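Local coordinates for protein glutamate--tRNA ligase (Elizabethkingia anophelis, PDB 6B1Z) that probably attaches glutamate to its cognate tRNA in an ATP-dependent reaction, as a class I aminoacyl-tRNA synthetase, at residues A[10-18]-A[218-227]. Numbering follows the deposited sequence.
With FMT (formic acid), chain C; EDO (1,2-ethanediol), chain V.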
loop_
_atom_site.group_PDB
_atom_site.type_symbol
_atom_site.label_atom_id
_atom_site.label_comp_id
_atom_site.label_asym_id
_atom_site.label_seq_id
_atom_site.Cartn_x
_atom_site.Cartn_y
_atom_site.Cartn_z
ATOM N N GLU A 10 20.645 23.335 -3.036
ATOM C CA GLU A 10 21.100 22.094 -3.651
ATOM C C GLU A 10 20.546 20.878 -2.910
ATOM O O GLU A 10 20.366 19.809 -3.497
ATOM C CB GLU A 10 22.629 22.038 -3.681
ATOM N N LYS A 11 20.281 21.049 -1.615
ATOM C CA LYS A 11 19.808 19.945 -0.790
ATOM C C LYS A 11 18.376 19.594 -1.172
ATOM O O LYS A 11 17.471 20.425 -1.040
ATOM C CB LYS A 11 19.886 20.310 0.688
ATOM C CG LYS A 11 19.706 19.130 1.647
ATOM C CD LYS A 11 21.051 18.501 1.996
ATOM C CE LYS A 11 21.121 18.087 3.460
ATOM N NZ LYS A 11 20.333 16.854 3.747
ATOM N N VAL A 12 18.173 18.362 -1.636
ATOM C CA VAL A 12 16.838 17.891 -1.986
ATOM C C VAL A 12 15.989 17.773 -0.726
ATOM O O VAL A 12 16.434 17.244 0.302
ATOM C CB VAL A 12 16.933 16.552 -2.734
ATOM C CG1 VAL A 12 15.601 15.849 -2.782
ATOM C CG2 VAL A 12 17.494 16.793 -4.136
ATOM N N ARG A 13 14.758 18.278 -0.793
ATOM C CA ARG A 13 13.793 18.131 0.295
ATOM C C ARG A 13 12.443 17.766 -0.303
ATOM O O ARG A 13 11.914 18.508 -1.138
ATOM C CB ARG A 13 13.702 19.421 1.122
ATOM C CG ARG A 13 14.985 19.729 1.890
ATOM C CD ARG A 13 14.945 21.054 2.623
ATOM N NE ARG A 13 13.797 21.182 3.518
ATOM C CZ ARG A 13 13.676 20.596 4.710
ATOM N NH1 ARG A 13 14.627 19.787 5.188
ATOM N NH2 ARG A 13 12.573 20.798 5.420
ATOM N N VAL A 14 11.908 16.619 0.103
ATOM C CA VAL A 14 10.619 16.124 -0.371
ATOM C C VAL A 14 9.704 15.958 0.834
ATOM O O VAL A 14 10.160 15.853 1.971
ATOM C CB VAL A 14 10.750 14.785 -1.131
ATOM C CG1 VAL A 14 11.637 14.954 -2.363
ATOM C CG2 VAL A 14 11.297 13.695 -0.195
ATOM N N ARG A 15 8.397 15.912 0.584
ATOM C CA ARG A 15 7.472 15.685 1.688
ATOM C C ARG A 15 6.328 14.768 1.280
ATOM O O ARG A 15 5.768 14.873 0.185
ATOM C CB ARG A 15 6.910 17.011 2.257
ATOM C CG ARG A 15 5.735 17.646 1.482
ATOM C CD ARG A 15 6.079 18.012 0.038
ATOM N NE ARG A 15 5.027 18.831 -0.563
ATOM C CZ ARG A 15 3.925 18.360 -1.140
ATOM N NH1 ARG A 15 3.710 17.049 -1.224
ATOM N NH2 ARG A 15 3.028 19.211 -1.641
ATOM N N PHE A 16 5.985 13.865 2.194
ATOM C CA PHE A 16 4.776 13.070 2.103
ATOM C C PHE A 16 3.713 13.830 2.879
ATOM O O PHE A 16 3.927 14.151 4.059
ATOM C CB PHE A 16 5.036 11.675 2.682
ATOM C CG PHE A 16 3.886 10.720 2.539
ATOM C CD1 PHE A 16 3.248 10.558 1.324
ATOM C CD2 PHE A 16 3.473 9.953 3.627
ATOM C CE1 PHE A 16 2.200 9.670 1.191
ATOM C CE2 PHE A 16 2.416 9.054 3.496
ATOM C CZ PHE A 16 1.783 8.919 2.278
ATOM N N ALA A 17 2.598 14.145 2.222
ATOM C CA ALA A 17 1.566 15.012 2.788
ATOM C C ALA A 17 0.225 14.297 2.748
ATOM O O ALA A 17 -0.677 14.697 2.008
ATOM C CB ALA A 17 1.511 16.343 2.041
ATOM N N PRO A 18 0.076 13.234 3.537
ATOM C CA PRO A 18 -1.231 12.606 3.719
ATOM C C PRO A 18 -2.118 13.416 4.656
ATOM O O PRO A 18 -1.651 14.096 5.583
ATOM C CB PRO A 18 -0.869 11.256 4.348
ATOM C CG PRO A 18 0.292 11.586 5.224
ATOM C CD PRO A 18 1.086 12.631 4.424
ATOM N N ASP A 218 5.095 24.314 1.377
ATOM C CA ASP A 218 6.212 23.886 0.541
ATOM C C ASP A 218 7.256 24.990 0.433
ATOM O O ASP A 218 8.462 24.724 0.457
ATOM C CB ASP A 218 5.706 23.440 -0.830
ATOM C CG ASP A 218 4.942 22.140 -0.754
ATOM O OD1 ASP A 218 4.231 21.806 -1.720
ATOM O OD2 ASP A 218 5.066 21.454 0.302
ATOM N N HIS A 219 6.812 26.246 0.357
ATOM C CA HIS A 219 7.746 27.364 0.378
ATOM C C HIS A 219 8.467 27.458 1.720
ATOM O O HIS A 219 9.707 27.499 1.767
ATOM C CB HIS A 219 6.990 28.658 0.068
ATOM C CG HIS A 219 7.852 29.882 0.102
ATOM N ND1 HIS A 219 8.758 30.181 -0.893
ATOM C CD2 HIS A 219 7.948 30.876 1.013
ATOM C CE1 HIS A 219 9.373 31.312 -0.597
ATOM N NE2 HIS A 219 8.903 31.754 0.556
ATOM N N GLU A 220 7.706 27.494 2.825
ATOM C CA GLU A 220 8.305 27.676 4.143
ATOM C C GLU A 220 9.247 26.533 4.507
ATOM O O GLU A 220 10.280 26.760 5.157
ATOM C CB GLU A 220 7.216 27.810 5.210
ATOM C CG GLU A 220 6.399 29.093 5.104
ATOM C CD GLU A 220 7.238 30.349 5.224
ATOM O OE1 GLU A 220 7.563 30.744 6.362
ATOM O OE2 GLU A 220 7.577 30.943 4.179
ATOM N N MET A 221 8.905 25.303 4.119
ATOM C CA MET A 221 9.718 24.139 4.464
ATOM C C MET A 221 10.801 23.865 3.429
ATOM O O MET A 221 11.488 22.840 3.524
ATOM C CB MET A 221 8.830 22.904 4.638
ATOM C CG MET A 221 7.805 23.057 5.752
ATOM S SD MET A 221 6.842 21.562 6.025
ATOM C CE MET A 221 5.952 22.055 7.514
ATOM N N LYS A 222 10.977 24.779 2.464
ATOM C CA LYS A 222 12.065 24.721 1.487
ATOM C C LYS A 222 12.037 23.407 0.707
ATOM O O LYS A 222 13.075 22.802 0.423
ATOM C CB LYS A 222 13.427 24.959 2.155
ATOM C CG LYS A 222 13.481 26.329 2.883
ATOM C CD LYS A 222 14.897 26.797 3.136
ATOM C CE LYS A 222 14.906 28.056 3.998
ATOM N NZ LYS A 222 14.143 29.182 3.385
ATOM N N ILE A 223 10.827 22.974 0.352
ATOM C CA ILE A 223 10.646 21.784 -0.476
ATOM C C ILE A 223 11.165 22.056 -1.884
ATOM O O ILE A 223 10.883 23.105 -2.481
ATOM C CB ILE A 223 9.165 21.379 -0.500
ATOM C CG1 ILE A 223 8.681 21.036 0.916
ATOM C CG2 ILE A 223 8.924 20.208 -1.470
ATOM C CD1 ILE A 223 9.500 19.941 1.610
ATOM N N THR A 224 11.930 21.107 -2.423
ATOM C CA THR A 224 12.483 21.245 -3.770
ATOM C C THR A 224 11.733 20.438 -4.826
ATOM O O THR A 224 11.721 20.835 -6.000
ATOM C CB THR A 224 13.957 20.825 -3.788
ATOM O OG1 THR A 224 14.080 19.442 -3.430
ATOM C CG2 THR A 224 14.788 21.677 -2.821
ATOM N N HIS A 225 11.141 19.308 -4.446
ATOM C CA HIS A 225 10.490 18.409 -5.392
ATOM C C HIS A 225 9.195 17.925 -4.772
ATOM O O HIS A 225 9.215 17.309 -3.694
ATOM C CB HIS A 225 11.380 17.209 -5.741
ATOM C CG HIS A 225 12.642 17.571 -6.456
ATOM N ND1 HIS A 225 13.723 18.136 -5.816
ATOM C CD2 HIS A 225 13.001 17.435 -7.755
ATOM C CE1 HIS A 225 14.694 18.337 -6.690
ATOM N NE2 HIS A 225 14.283 17.911 -7.873
ATOM N N VAL A 226 8.084 18.196 -5.449
ATOM C CA VAL A 226 6.758 17.752 -5.027
ATOM C C VAL A 226 6.417 16.521 -5.858
ATOM O O VAL A 226 6.176 16.630 -7.064
ATOM C CB VAL A 226 5.712 18.861 -5.211
ATOM C CG1 VAL A 226 4.306 18.338 -4.980
ATOM C CG2 VAL A 226 6.019 20.017 -4.274
ATOM N N ILE A 227 6.390 15.359 -5.210
ATOM C CA ILE A 227 6.071 14.083 -5.838
ATOM C C ILE A 227 4.700 13.674 -5.338
ATOM O O ILE A 227 4.505 13.525 -4.127
ATOM C CB ILE A 227 7.111 13.008 -5.500
ATOM C CG1 ILE A 227 8.519 13.445 -5.916
ATOM C CG2 ILE A 227 6.716 11.679 -6.148
ATOM C CD1 ILE A 227 9.663 12.540 -5.411
HETATM C C FMT C . 0.283 17.391 -2.552
HETATM O O1 FMT C . 1.102 16.484 -2.369
HETATM O O2 FMT C . 0.576 18.519 -2.982
HETATM C C1 EDO V . 1.392 22.192 -3.573
HETATM O O1 EDO V . 0.055 22.539 -3.941
HETATM C C2 EDO V . 2.345 22.686 -4.647
HETATM O O2 EDO V . 3.615 22.989 -4.053
HETATM O O HOH W 1 15.873 23.262 -0.021
HETATM O O HOH W 2 7.543 15.512 -2.345
#
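Arg15 meets Asp218 side-on through two nitrogens, one for each carboxylate oxygen. NH2 of Arg15 lies 2.9 Å from OD1 of Asp218, on its syn lone pair, whereas NE approaches OD2 at 2.8 Å from above the carboxylate plane, and the guanidinium and carboxylate planes stand 43° apart. A turn at chi2 (-61°) swings the guanidinium onto the last turn of helix 210-220; CG1 of Val226 covers one face, and a formate, probably from the crystallisation liquor, accepts from NH1 and NH2 along the neighbouring edge.

Arg13 illustrates a second use of the same group: bent at chi3 (54°), it directs NE and NH2 in plane onto a single acceptor, Met221 O, 2.8 Å from NE. That carbonyl lies where the helix stops in a Schellman motif with Lys222 at C-prime. The backbone of Arg13 is held as well, its N by Thr224 OG1 (3.0 Å) and its O by Thr224 N (2.9 Å). Farther along, a water joins Arg15 N to His225 O and Ile227 N.

In the second shell, Arg49 also pairs with Asp218 OD2, while Glu79 and Asp45 hold Arg13 NH1. Strands 13-16 and 225-229, nearly parallel and partly water-bridged, thus run side by side within the Rossmann-fold catalytic domain of class I synthetases.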